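Local coordinates for HK97 Family Phage Portal Protein (Corynebacterium diphtheriae, PDB 3KDR) that probably forms the ring-shaped portal at one vertex of a phage capsid, through which DNA is packaged and ejected, at residues Glu6-Arg11 with Thr136-Arg141; Pro47-Pro52 with Gly91-Pro96; Leu81-Ser86 with Asp115-Cys120; Asn142-Ala147 with Glu213-Ala218; Pro154-Glu159 with Glu202-Lys207. All blocks are in the same frame, centred on the assembly; numbering follows the deposited sequence.

Interaction 1: Glu6-Arg11 with Thr136-Arg141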
# COMPACT_ATOMS: atom_id res chain seq x y z
N GLU C 6 -10.07 -34.20 25.63
CA GLU C 6 -10.75 -33.01 26.19
C GLU C 6 -9.68 -31.91 26.42
O GLU C 6 -9.25 -31.27 25.45
CB GLU C 6 -11.62 -33.44 27.42
CG GLU C 6 -11.67 -32.52 28.68
CD GLU C 6 -11.14 -33.25 29.94
OE1 GLU C 6 -11.59 -34.42 30.16
OE2 GLU C 6 -10.28 -32.65 30.68
N ALA C 7 -9.23 -31.72 27.66
CA ALA C 7 -8.31 -30.67 27.95
C ALA C 7 -6.98 -31.27 27.63
O ALA C 7 -6.85 -32.46 27.43
CB ALA C 7 -8.39 -30.29 29.38
N VAL C 8 -5.99 -30.43 27.50
CA VAL C 8 -4.67 -30.90 27.24
C VAL C 8 -4.03 -30.86 28.60
O VAL C 8 -3.76 -29.80 29.13
CB VAL C 8 -3.91 -29.97 26.29
CG1 VAL C 8 -2.45 -30.27 26.34
CG2 VAL C 8 -4.39 -30.11 24.89
N THR C 9 -3.81 -32.00 29.21
CA THR C 9 -3.26 -32.00 30.55
C THR C 9 -1.95 -32.77 30.70
O THR C 9 -1.28 -32.62 31.69
CB THR C 9 -4.31 -32.55 31.58
OG1 THR C 9 -4.96 -33.74 31.06
CG2 THR C 9 -5.36 -31.46 31.89
N THR C 10 -1.62 -33.62 29.73
CA THR C 10 -0.42 -34.41 29.79
C THR C 10 0.60 -33.87 28.83
O THR C 10 0.28 -33.15 27.88
CB THR C 10 -0.69 -35.90 29.54
OG1 THR C 10 -0.96 -36.15 28.16
CG2 THR C 10 -1.86 -36.34 30.34
N ARG C 11 1.86 -34.22 29.09
CA ARG C 11 2.96 -33.73 28.26
C ARG C 11 2.84 -34.25 26.84
O ARG C 11 3.16 -33.56 25.89
CB ARG C 11 4.27 -34.20 28.83
CG ARG C 11 5.45 -33.73 28.06
CD ARG C 11 6.65 -34.49 28.51
NE ARG C 11 7.00 -34.16 29.90
CZ ARG C 11 8.19 -34.38 30.45
NH1 ARG C 11 9.16 -34.94 29.75
NH2 ARG C 11 8.41 -34.02 31.69
N THR C 136 -4.31 -22.88 27.51
CA THR C 136 -3.97 -22.28 26.22
C THR C 136 -3.58 -23.36 25.26
O THR C 136 -3.84 -23.25 24.09
CB THR C 136 -2.98 -21.09 26.33
OG1 THR C 136 -1.71 -21.44 25.81
CG2 THR C 136 -2.81 -20.73 27.74
N PHE C 137 -3.00 -24.44 25.75
CA PHE C 137 -2.77 -25.62 24.89
C PHE C 137 -4.06 -26.28 24.44
O PHE C 137 -4.09 -26.82 23.34
CB PHE C 137 -1.95 -26.72 25.59
CG PHE C 137 -0.58 -26.31 26.00
CD1 PHE C 137 0.06 -25.25 25.40
CD2 PHE C 137 0.08 -27.02 26.95
CE1 PHE C 137 1.32 -24.91 25.75
CE2 PHE C 137 1.33 -26.67 27.31
CZ PHE C 137 1.95 -25.60 26.72
N THR C 138 -5.08 -26.31 25.26
CA THR C 138 -6.30 -26.89 24.84
C THR C 138 -6.86 -26.05 23.73
O THR C 138 -7.18 -26.53 22.63
CB THR C 138 -7.31 -26.90 25.94
OG1 THR C 138 -6.78 -27.65 27.04
CG2 THR C 138 -8.60 -27.50 25.48
N ASP C 139 -6.95 -24.77 24.01
CA ASP C 139 -7.39 -23.84 23.01
C ASP C 139 -6.57 -23.96 21.73
O ASP C 139 -7.11 -23.89 20.66
CB ASP C 139 -7.27 -22.41 23.56
CG ASP C 139 -7.53 -21.30 22.47
OD1 ASP C 139 -8.67 -21.33 21.87
OD2 ASP C 139 -6.62 -20.40 22.23
N ALA C 140 -5.27 -24.13 21.85
CA ALA C 140 -4.42 -24.17 20.66
C ALA C 140 -4.73 -25.39 19.83
O ALA C 140 -4.75 -25.31 18.59
CB ALA C 140 -2.98 -24.19 21.03
N ARG C 141 -4.96 -26.51 20.49
CA ARG C 141 -5.19 -27.71 19.76
C ARG C 141 -6.59 -27.66 19.27
O ARG C 141 -6.86 -28.13 18.17
CB ARG C 141 -5.00 -28.88 20.68
CG ARG C 141 -5.03 -30.22 19.99
CD ARG C 141 -5.41 -31.32 20.98
NE ARG C 141 -6.56 -30.92 21.77
CZ ARG C 141 -6.94 -31.56 22.85
NH1 ARG C 141 -6.25 -32.65 23.27
NH2 ARG C 141 -8.02 -31.12 23.52
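Val8 and Thr138 join the N-terminal arm to helix 134-152, which in a portal subunit of this kind probably belongs to the stem. The arm runs as an irregular loop across one turn of that helix, and Val8 carries most of the contact. From its CB, which lies 3.9 Å from Phe137 CB, the side chain forks. CG1 stands anti to the backbone N (chi1 164°) and comes to 3.7 Å from Phe137 CB, reaching the ring itself only obliquely. CG2 turns the other way and settles over the centre of one face of the Arg141 guanidinium, 3.5 Å above its plane. The side chains of Val8 and Arg141 arrive from opposite directions, and a branched aliphatic residue suits the place because one methyl reaches Phe137 while the other covers the guanidinium. A bend at chi3 turns the flat end of Arg141 so that one face meets Val8 CG2. Val8 and Phe137 also touch Ala14 of helix 11-14, and both are buried.

One hydrogen bond joins the loop to the helix here. Val8 N donates to Thr138 OG1, while the same hydroxyl is also bonded to Ser134 O one turn earlier, an ordinary habit of threonine in a helix. Further along, Thr10 sits at the N-cap of helix 11-14, its side chain capping a backbone N; separately, Glu13 OE1 accepts from the backbone N atoms of Thr9 and Thr10. Ala7, its CB bond pointing away from the helix, has its CA 3.5 Å from Thr138 OG1, beside the Val8 N to Thr138 OG1 bond of 2.9 Å, whose angle at the hydrogen is 156°.

Interaction 2: Pro47-Pro52 with Gly91-Pro96; sequences PVAAPP and GAIHIP. With SO4 (sulfate ion), chain I.
The imidazole of His94 meets a sulfate ion, probably from the crystallisation liquor, at its edge: SO4 O1 lies near the ring plane and accepts a hydrogen bond from His94 ND1, modelled too short to be taken literally. At the ring's other nitrogen, NE2 is bonded to Asp70 of helix 60-74, whose residues Ala66 and Thr67 also touch the imidazole. With CG anti to the backbone N (chi1 167°), the ring swings off the strand towards that helix.

The loop 47-52 meets strand 89-95 at Gly91 to Ile93, mostly through small residues. Gly91 has no side chain, which lets its CA come to 3.6 Å from Val48 O in a CA-H...O contact; a second one joins Ala49 CA to Ala92 O. Ile93 suits a strand through its beta-branching and offers CG2 to the loop, 3.4 Å from Ala49 O. Arg63 of helix 60-74 ties the two segments together, bonding to Ala92 O and weakly to Val48 O.

Loop and strand are therefore joined by CA-H...O contacts, light apolar contact and a shared arginine. His94, with a donor directed at sulfate and the other nitrogen bonded to a carboxylate, would probably favour its protonated form.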
# COMPACT_ATOMS: atom_id res chain seq x y z
N PRO C 47 30.50 -35.43 32.95
CA PRO C 47 30.72 -36.29 31.77
C PRO C 47 30.04 -37.67 31.80
O PRO C 47 30.03 -38.33 30.78
CB PRO C 47 32.23 -36.54 31.77
CG PRO C 47 32.70 -36.13 33.10
CD PRO C 47 31.75 -35.06 33.60
N VAL C 48 29.53 -38.10 32.95
CA VAL C 48 29.06 -39.45 33.14
C VAL C 48 27.63 -39.40 33.67
O VAL C 48 27.39 -38.85 34.71
CB VAL C 48 29.96 -40.18 34.17
CG1 VAL C 48 29.46 -41.54 34.50
CG2 VAL C 48 31.29 -40.31 33.65
N ALA C 49 26.69 -39.97 32.93
CA ALA C 49 25.33 -40.11 33.45
C ALA C 49 25.18 -41.56 33.86
O ALA C 49 25.34 -41.90 35.03
CB ALA C 49 24.33 -39.75 32.43
N ALA C 50 24.95 -42.42 32.89
CA ALA C 50 24.92 -43.85 33.14
C ALA C 50 26.31 -44.36 33.01
O ALA C 50 27.04 -44.01 32.08
CB ALA C 50 24.09 -44.53 32.17
N PRO C 51 26.69 -45.21 33.93
CA PRO C 51 28.00 -45.86 33.88
C PRO C 51 28.03 -46.87 32.75
O PRO C 51 26.98 -47.14 32.15
CB PRO C 51 28.11 -46.55 35.23
CG PRO C 51 26.67 -46.64 35.73
CD PRO C 51 25.99 -45.43 35.19
N PRO C 52 29.21 -47.39 32.44
CA PRO C 52 29.35 -48.26 31.29
C PRO C 52 28.49 -49.53 31.25
O PRO C 52 27.95 -49.85 30.16
CB PRO C 52 30.83 -48.58 31.32
CG PRO C 52 31.42 -47.33 31.80
CD PRO C 52 30.48 -46.77 32.80
N GLY C 91 28.50 -40.18 39.20
CA GLY C 91 27.64 -40.14 38.03
C GLY C 91 26.21 -39.86 38.46
O GLY C 91 25.88 -40.03 39.64
N ALA C 92 25.37 -39.42 37.54
CA ALA C 92 24.02 -39.08 37.90
C ALA C 92 23.12 -39.34 36.71
O ALA C 92 23.47 -39.01 35.57
CB ALA C 92 23.95 -37.60 38.34
N ILE C 93 21.95 -39.90 36.96
CA ILE C 93 21.01 -40.07 35.89
C ILE C 93 19.70 -39.41 36.20
O ILE C 93 19.23 -39.44 37.31
CB ILE C 93 20.72 -41.57 35.55
CG1 ILE C 93 20.13 -42.31 36.75
CG2 ILE C 93 21.94 -42.26 35.05
CD1 ILE C 93 19.33 -43.54 36.33
N HIS C 94 19.08 -38.87 35.18
CA HIS C 94 17.75 -38.37 35.27
C HIS C 94 16.79 -39.50 35.36
O HIS C 94 16.91 -40.45 34.63
CB HIS C 94 17.41 -37.62 34.02
CG HIS C 94 15.96 -37.32 33.88
ND1 HIS C 94 15.10 -38.17 33.23
CD2 HIS C 94 15.22 -36.27 34.29
CE1 HIS C 94 13.88 -37.66 33.27
NE2 HIS C 94 13.93 -36.51 33.91
N ILE C 95 15.81 -39.36 36.23
CA ILE C 95 14.78 -40.37 36.39
C ILE C 95 13.41 -39.73 36.21
O ILE C 95 13.22 -38.56 36.53
CB ILE C 95 14.83 -40.97 37.79
CG1 ILE C 95 14.70 -39.87 38.86
CG2 ILE C 95 16.11 -41.63 37.98
CD1 ILE C 95 14.42 -40.36 40.22
N PRO C 96 12.45 -40.49 35.75
CA PRO C 96 11.18 -39.89 35.32
C PRO C 96 10.38 -39.41 36.46
O PRO C 96 10.54 -39.93 37.56
CB PRO C 96 10.45 -41.07 34.68
CG PRO C 96 11.56 -41.99 34.23
CD PRO C 96 12.61 -41.87 35.28
S SO4 I . 14.47 -40.52 30.85
O1 SO4 I . 15.51 -39.81 31.61
O2 SO4 I . 14.71 -40.27 29.43
O3 SO4 I . 14.61 -41.96 31.17
O4 SO4 I . 13.13 -39.96 31.19

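Interaction 3: Leu81-Ser86 with Asp115-Cys120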
# COMPACT_ATOMS: atom_id res chain seq x y z
N LEU C 81 21.48 -39.81 42.11
CA LEU C 81 22.91 -39.76 42.12
C LEU C 81 23.50 -41.11 42.48
O LEU C 81 22.97 -41.80 43.36
CB LEU C 81 23.40 -38.75 43.13
CG LEU C 81 22.71 -37.41 43.12
CD1 LEU C 81 23.35 -36.64 44.20
CD2 LEU C 81 22.87 -36.67 41.80
N ASP C 82 24.62 -41.44 41.81
CA ASP C 82 25.49 -42.54 42.18
C ASP C 82 26.59 -42.03 43.08
O ASP C 82 27.61 -41.53 42.60
CB ASP C 82 26.14 -43.10 40.93
CG ASP C 82 27.10 -44.27 41.22
OD1 ASP C 82 27.30 -44.71 42.40
OD2 ASP C 82 27.66 -44.78 40.23
N ARG C 83 26.41 -42.16 44.38
CA ARG C 83 27.49 -41.80 45.32
C ARG C 83 28.23 -43.04 45.75
O ARG C 83 27.62 -44.04 46.13
CB ARG C 83 26.92 -41.12 46.55
CG ARG C 83 26.44 -39.74 46.26
CD ARG C 83 26.21 -38.98 47.53
NE ARG C 83 26.75 -37.61 47.41
CZ ARG C 83 26.00 -36.56 47.16
NH1 ARG C 83 24.70 -36.67 46.99
NH2 ARG C 83 26.52 -35.39 47.07
N ASP C 84 29.55 -42.97 45.71
CA ASP C 84 30.36 -44.10 46.16
C ASP C 84 30.57 -44.03 47.66
O ASP C 84 29.93 -43.23 48.35
CB ASP C 84 31.69 -44.16 45.38
CG ASP C 84 32.63 -43.01 45.71
OD1 ASP C 84 32.45 -42.31 46.73
OD2 ASP C 84 33.57 -42.81 44.95
N GLU C 85 31.49 -44.82 48.18
CA GLU C 85 31.55 -44.98 49.61
C GLU C 85 32.25 -43.85 50.32
O GLU C 85 32.17 -43.79 51.53
CB GLU C 85 32.21 -46.26 49.96
CG GLU C 85 31.80 -47.39 49.02
CD GLU C 85 30.80 -48.36 49.66
OE1 GLU C 85 29.95 -47.89 50.47
OE2 GLU C 85 30.89 -49.58 49.36
N SER C 86 32.89 -42.96 49.58
CA SER C 86 33.41 -41.72 50.14
C SER C 86 32.34 -40.63 50.15
O SER C 86 32.56 -39.50 50.63
CB SER C 86 34.63 -41.26 49.35
OG SER C 86 34.42 -41.41 47.96
N ASP C 115 17.68 -41.93 51.06
CA ASP C 115 18.51 -40.88 51.67
C ASP C 115 18.49 -39.63 50.78
O ASP C 115 18.69 -39.71 49.56
CB ASP C 115 19.94 -41.44 51.75
CG ASP C 115 20.88 -40.61 52.63
OD1 ASP C 115 21.97 -41.16 52.95
OD2 ASP C 115 20.59 -39.46 52.98
N PRO C 116 18.26 -38.46 51.36
CA PRO C 116 18.24 -37.25 50.57
C PRO C 116 19.44 -37.14 49.67
O PRO C 116 19.41 -36.55 48.59
CB PRO C 116 18.34 -36.15 51.62
CG PRO C 116 17.79 -36.70 52.77
CD PRO C 116 18.10 -38.14 52.78
N MSE C 117 20.52 -37.73 50.12
CA MSE C 117 21.76 -37.51 49.48
C MSE C 117 21.90 -38.36 48.25
O MSE C 117 22.89 -38.26 47.56
CB MSE C 117 22.81 -37.89 50.46
CG MSE C 117 24.11 -37.28 50.13
SE MSE C 117 24.38 -35.75 51.23
CE MSE C 117 25.24 -36.76 52.78
N GLU C 118 20.95 -39.24 48.00
CA GLU C 118 21.10 -40.17 46.92
C GLU C 118 20.42 -39.53 45.74
O GLU C 118 20.26 -40.17 44.69
CB GLU C 118 20.43 -41.52 47.23
CG GLU C 118 21.28 -42.67 47.89
CD GLU C 118 22.83 -42.64 47.59
OE1 GLU C 118 23.30 -43.13 46.50
OE2 GLU C 118 23.60 -42.18 48.48
N VAL C 119 20.04 -38.27 45.89
CA VAL C 119 19.15 -37.66 44.93
C VAL C 119 19.48 -36.20 44.77
O VAL C 119 19.94 -35.59 45.71
CB VAL C 119 17.70 -37.84 45.46
CG1 VAL C 119 17.17 -36.59 46.09
CG2 VAL C 119 16.80 -38.34 44.39
N CYS C 120 19.23 -35.63 43.60
CA CYS C 120 19.33 -34.16 43.42
C CYS C 120 18.17 -33.59 42.68
O CYS C 120 17.94 -33.95 41.55
CB CYS C 120 20.55 -33.80 42.65
SG CYS C 120 20.73 -32.05 42.20
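The edge strand 119-123 of a three-stranded antiparallel sheet joins the central strand 76-83 here, where a short 3-10 turn, residues 116-118, leads into it. Leu81 N donates to Glu118 O at 2.9 Å, with an angle of 146° at the hydrogen. The Leu81 side chain, CG beside its backbone N (chi1 -46°), then bridges the junction. Leu81 CD1 rests 3.8 Å from Met117 O, while Leu81 CD2 packs 3.8 Å from Cys120 CB. Leucine fits because its two methyls can cover both the turn and the start of the strand; Met275 touches both Leu81 and Cys120.

Beyond it, Arg83, bent at chi3, reaches the 3-10 turn. Arg83 NH1 bonds to Met117 O, in the model at 2.5 Å, a very short length. Met117, here selenomethionine, crosses the arginine at about a right angle and places CG over one face of the guanidinium, 3.6 Å from Arg83 CZ. NE bonds to Gly87 O and NH2, weakly, to Asp274 O. Asp84 starts the hairpin between strands with an Asx turn, its OD1 accepting from Ser86 N. Outside the sheet, Pro116 and Met117 pack against Ala54 of a second subunit.

The arginine thus holds two backbone carbonyls, Met117 O and Gly87 O, and a third weakly. Glu118, whose carboxylate comes no nearer than 5.7 Å from OE2 to Arg83 NE, can add at most a longer-range attraction. Beside the apolar half supplied by Leu81, the polar half of the contact is therefore a cation satisfied by neutral oxygens, with its flat face lying against the methylene of the selenomethionine.

Interaction 4: Asn142-Ala147 with Glu213-Ala218; sequences NLVRAA and EGRNAA
Leu143 pushes its end against the backbone of helix 208-225 at Gly214, where CD1 lies 3.3 Å from Gly214 O. The second methyl, CD2, touches Arg215 N at 3.7 Å. Farther along, CD1 meets Ala218 CB at 4.1 Å. Glycine suits its site because, having no CB, it lets CD1 reach the backbone, and alanine, one turn on, is a small partner. Beside it Val144 lies against Arg215: its CG2 is 3.8 Å from Arg215 NE, and CG1 stands 3.8 Å above the guanidinium plane, offset towards the rim. Arg215 is extended from CG to NE, so its aliphatic part leads out past the leucine and its charged end lies beside the valine.

What steadies that end lies on another chain: Arg215 NH2 makes a salt bridge to Asp221 of the third subunit, whose Asp139 also packs on Val144. Within the subunit, Leu211 touches both Leu143 and Ala146. Arg145 reaches the same neighbour through a salt bridge to its Glu135.

The short helical segments approach to 9.6 Å and run nearly antiparallel, with an angle of 159° between their directions. Such an antiparallel pair, with an apolar core and salt bridges reaching a neighbouring subunit, is consistent with the helical stem of a portal ring.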
# COMPACT_ATOMS: atom_id res chain seq x y z
N ASN C 142 -7.50 -27.13 20.07
CA ASN C 142 -8.92 -27.19 19.69
C ASN C 142 -9.24 -26.40 18.48
O ASN C 142 -10.11 -26.74 17.73
CB ASN C 142 -9.83 -26.71 20.82
CG ASN C 142 -10.20 -27.83 21.77
OD1 ASN C 142 -10.92 -27.61 22.73
ND2 ASN C 142 -9.68 -29.03 21.52
N LEU C 143 -8.51 -25.32 18.32
CA LEU C 143 -8.63 -24.42 17.19
C LEU C 143 -8.34 -25.07 15.87
O LEU C 143 -8.98 -24.78 14.87
CB LEU C 143 -7.64 -23.28 17.34
CG LEU C 143 -8.35 -21.95 17.31
CD1 LEU C 143 -7.57 -20.92 18.05
CD2 LEU C 143 -8.48 -21.56 15.90
N VAL C 144 -7.34 -25.94 15.85
CA VAL C 144 -7.01 -26.63 14.62
C VAL C 144 -8.14 -27.60 14.22
O VAL C 144 -8.54 -27.67 13.06
CB VAL C 144 -5.65 -27.32 14.69
CG1 VAL C 144 -5.36 -28.03 13.39
CG2 VAL C 144 -4.57 -26.27 14.98
N ARG C 145 -8.69 -28.29 15.21
CA ARG C 145 -9.78 -29.28 14.96
C ARG C 145 -11.10 -28.66 14.49
O ARG C 145 -11.80 -29.23 13.68
CB ARG C 145 -10.04 -30.11 16.22
CG ARG C 145 -8.91 -31.00 16.52
CD ARG C 145 -9.19 -31.73 17.77
NE ARG C 145 -8.05 -32.59 18.10
CZ ARG C 145 -7.96 -33.29 19.20
NH1 ARG C 145 -8.93 -33.21 20.10
NH2 ARG C 145 -6.89 -34.02 19.42
N ALA C 146 -11.43 -27.51 15.07
CA ALA C 146 -12.56 -26.75 14.67
C ALA C 146 -12.46 -26.42 13.19
O ALA C 146 -13.42 -26.58 12.45
CB ALA C 146 -12.65 -25.47 15.51
N ALA C 147 -11.27 -25.98 12.77
CA ALA C 147 -11.04 -25.57 11.39
C ALA C 147 -11.11 -26.72 10.42
O ALA C 147 -11.42 -26.53 9.24
CB ALA C 147 -9.69 -24.97 11.29
N GLU C 213 -7.48 -15.96 12.48
CA GLU C 213 -6.70 -15.19 13.42
C GLU C 213 -6.48 -15.97 14.67
O GLU C 213 -5.49 -15.79 15.30
CB GLU C 213 -7.43 -13.92 13.82
CG GLU C 213 -7.69 -13.02 12.64
CD GLU C 213 -6.41 -12.38 12.10
OE1 GLU C 213 -5.86 -11.47 12.80
OE2 GLU C 213 -5.97 -12.77 10.98
N GLY C 214 -7.41 -16.80 15.08
CA GLY C 214 -7.30 -17.45 16.35
C GLY C 214 -6.13 -18.39 16.34
O GLY C 214 -5.44 -18.54 17.34
N ARG C 215 -5.92 -19.00 15.19
CA ARG C 215 -4.86 -19.94 15.04
C ARG C 215 -3.54 -19.27 15.27
O ARG C 215 -2.69 -19.82 15.93
CB ARG C 215 -4.82 -20.52 13.65
CG ARG C 215 -4.44 -21.99 13.67
CD ARG C 215 -4.24 -22.55 12.31
NE ARG C 215 -3.50 -23.81 12.29
CZ ARG C 215 -3.67 -24.73 11.34
NH1 ARG C 215 -4.58 -24.61 10.39
NH2 ARG C 215 -2.95 -25.80 11.34
N ASN C 216 -3.36 -18.11 14.68
CA ASN C 216 -2.08 -17.46 14.86
C ASN C 216 -1.91 -16.98 16.24
O ASN C 216 -0.87 -17.13 16.81
CB ASN C 216 -1.83 -16.30 13.92
CG ASN C 216 -0.34 -15.94 13.91
OD1 ASN C 216 0.51 -16.80 13.61
ND2 ASN C 216 -0.01 -14.71 14.34
N ALA C 217 -2.96 -16.40 16.77
CA ALA C 217 -3.00 -15.95 18.14
C ALA C 217 -2.67 -17.12 19.08
O ALA C 217 -1.98 -16.96 20.07
CB ALA C 217 -4.38 -15.41 18.43
N ALA C 218 -3.18 -18.30 18.77
CA ALA C 218 -2.92 -19.43 19.64
C ALA C 218 -1.42 -19.66 19.64
O ALA C 218 -0.80 -19.87 20.70
CB ALA C 218 -3.68 -20.66 19.20

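Interaction 5: Pro154-Glu159 with Glu202-Lys207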
# COMPACT_ATOMS: atom_id res chain seq x y z
N PRO C 154 -19.42 -25.74 7.75
CA PRO C 154 -19.39 -24.53 8.52
C PRO C 154 -20.51 -24.36 9.48
O PRO C 154 -20.35 -23.71 10.46
CB PRO C 154 -19.54 -23.46 7.44
CG PRO C 154 -19.51 -24.17 6.12
CD PRO C 154 -19.09 -25.51 6.35
N ALA C 155 -21.66 -24.93 9.18
CA ALA C 155 -22.84 -24.79 10.02
C ALA C 155 -22.91 -25.93 11.03
O ALA C 155 -23.05 -27.10 10.67
CB ALA C 155 -24.09 -24.73 9.14
N ALA C 156 -22.79 -25.59 12.30
CA ALA C 156 -22.75 -26.59 13.39
C ALA C 156 -24.09 -27.26 13.55
O ALA C 156 -24.14 -28.41 13.96
CB ALA C 156 -22.35 -25.98 14.73
N LEU C 157 -25.18 -26.56 13.27
CA LEU C 157 -26.49 -27.10 13.55
C LEU C 157 -27.41 -27.10 12.38
O LEU C 157 -27.65 -26.07 11.82
CB LEU C 157 -27.15 -26.31 14.68
CG LEU C 157 -28.32 -27.11 15.22
CD1 LEU C 157 -28.03 -27.67 16.59
CD2 LEU C 157 -29.46 -26.20 15.23
N ILE C 158 -27.97 -28.25 12.06
CA ILE C 158 -29.01 -28.37 11.06
C ILE C 158 -30.40 -28.49 11.69
O ILE C 158 -30.61 -29.29 12.61
CB ILE C 158 -28.75 -29.59 10.19
CG1 ILE C 158 -27.36 -29.49 9.57
CG2 ILE C 158 -29.73 -29.66 9.09
CD1 ILE C 158 -27.17 -28.27 8.62
N GLU C 159 -31.34 -27.70 11.18
CA GLU C 159 -32.70 -27.73 11.65
C GLU C 159 -33.52 -28.32 10.55
O GLU C 159 -33.37 -27.94 9.42
CB GLU C 159 -33.19 -26.32 11.91
CG GLU C 159 -34.67 -26.24 12.09
CD GLU C 159 -35.21 -24.82 12.07
OE1 GLU C 159 -34.70 -23.99 11.36
OE2 GLU C 159 -36.21 -24.52 12.70
N GLU C 202 -29.78 -24.14 7.91
CA GLU C 202 -28.47 -24.13 8.49
C GLU C 202 -28.39 -23.07 9.58
O GLU C 202 -28.88 -21.97 9.42
CB GLU C 202 -27.55 -23.65 7.44
CG GLU C 202 -27.37 -24.51 6.30
CD GLU C 202 -26.47 -23.84 5.28
OE1 GLU C 202 -26.14 -22.63 5.40
OE2 GLU C 202 -26.06 -24.55 4.35
N HIS C 203 -27.73 -23.40 10.67
CA HIS C 203 -27.62 -22.48 11.78
C HIS C 203 -26.27 -22.64 12.39
O HIS C 203 -25.67 -23.71 12.27
CB HIS C 203 -28.68 -22.81 12.83
CG HIS C 203 -30.06 -22.39 12.43
ND1 HIS C 203 -31.05 -23.29 12.10
CD2 HIS C 203 -30.58 -21.16 12.23
CE1 HIS C 203 -32.13 -22.62 11.78
NE2 HIS C 203 -31.88 -21.33 11.85
N GLU C 204 -25.78 -21.57 13.02
CA GLU C 204 -24.47 -21.57 13.67
C GLU C 204 -23.31 -21.59 12.69
O GLU C 204 -22.36 -22.39 12.82
CB GLU C 204 -24.29 -22.79 14.58
CG GLU C 204 -25.48 -23.11 15.41
CD GLU C 204 -25.47 -22.42 16.72
OE1 GLU C 204 -25.08 -21.20 16.78
OE2 GLU C 204 -25.86 -23.12 17.67
N MSE C 205 -23.36 -20.71 11.72
CA MSE C 205 -22.29 -20.68 10.77
C MSE C 205 -21.08 -20.16 11.46
O MSE C 205 -21.16 -19.14 12.10
CB MSE C 205 -22.59 -19.79 9.60
CG MSE C 205 -21.78 -20.18 8.40
SE MSE C 205 -22.82 -21.53 7.49
CE MSE C 205 -22.35 -21.10 5.58
N ALA C 206 -19.97 -20.85 11.32
CA ALA C 206 -18.71 -20.45 11.88
C ALA C 206 -18.16 -19.17 11.29
O ALA C 206 -18.42 -18.81 10.13
CB ALA C 206 -17.75 -21.51 11.67
N LYS C 207 -17.38 -18.51 12.11
CA LYS C 207 -16.72 -17.26 11.74
C LYS C 207 -15.38 -17.60 11.24
O LYS C 207 -14.55 -17.95 12.05
CB LYS C 207 -16.53 -16.40 12.97
CG LYS C 207 -17.81 -16.03 13.64
CD LYS C 207 -18.82 -15.54 12.62
CE LYS C 207 -19.62 -14.34 13.10
NZ LYS C 207 -19.62 -13.26 12.09
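Leu157 and His203 form a hydrogen-bonded antiparallel pair, with Leu157 N to His203 O at 3.1 Å and His203 N to Leu157 O at 2.9 Å. The chain 154-159 turns a corner at Ala156, yet pairing continues beyond it: Ala156 N donates to Glu204 O and Ala206 N to Pro154 O. Glu204 adopts a left-handed backbone conformation (phi 71°), which probably helps strand 198-205 follow the corner.

Small residues suit the bend. Ala156 CB meets Glu204 CB at 3.7 Å, and on the face of Ala155 and Met205 the selenium of Met205, a selenomethionine, touches Pro154 CB and Ala155 CB, each at 3.8 Å. Leu157 CB packs on Glu204 CG. Glu159 crosses His203 obliquely, its CB in the ring plane, 3.7 Å from His203 ND1, with OE1 near CE1 at the edge; carboxylate and ring are 56° apart.

The carboxylates have other partners: Glu159 bonds Arg161 and, through OE2, Ser194 of the second subunit; Glu204 has a salt bridge to Arg184 of that subunit; and Glu202 accepts from Glu204 N of the third. Backbone bonds and apolar contacts thus join the two-stranded sheet within the chain, while acids and a parallel ladder from Ile158 and Glu159 to the second subunit link it to neighbours.

How the interactions relate
Interactions 2 and 3 lie together, centres 12 Å apart, in one antiparallel sheet: Gly91 O is probably hydrogen-bonded to Asp82 N and their segments alternate along the chain. Interaction 1 encloses both along the chain, with its centre about 32 Å from that of interaction 2. Interactions 1 and 4 share helix 134-152 and touch where Ala140 packs on Ala218. Interaction 5 is nested inside interaction 4, about 18 Å between centres, since strands 155-162 and 198-205 lie between the two helices. Its centre is about 62 Å from that of interaction 3. The subunit is therefore elongated, three-stranded sheet at one end and two-stranded sheet at the other, an order consistent with the wing, stem and clip of portal proteins assembled as a twelve-chain ring.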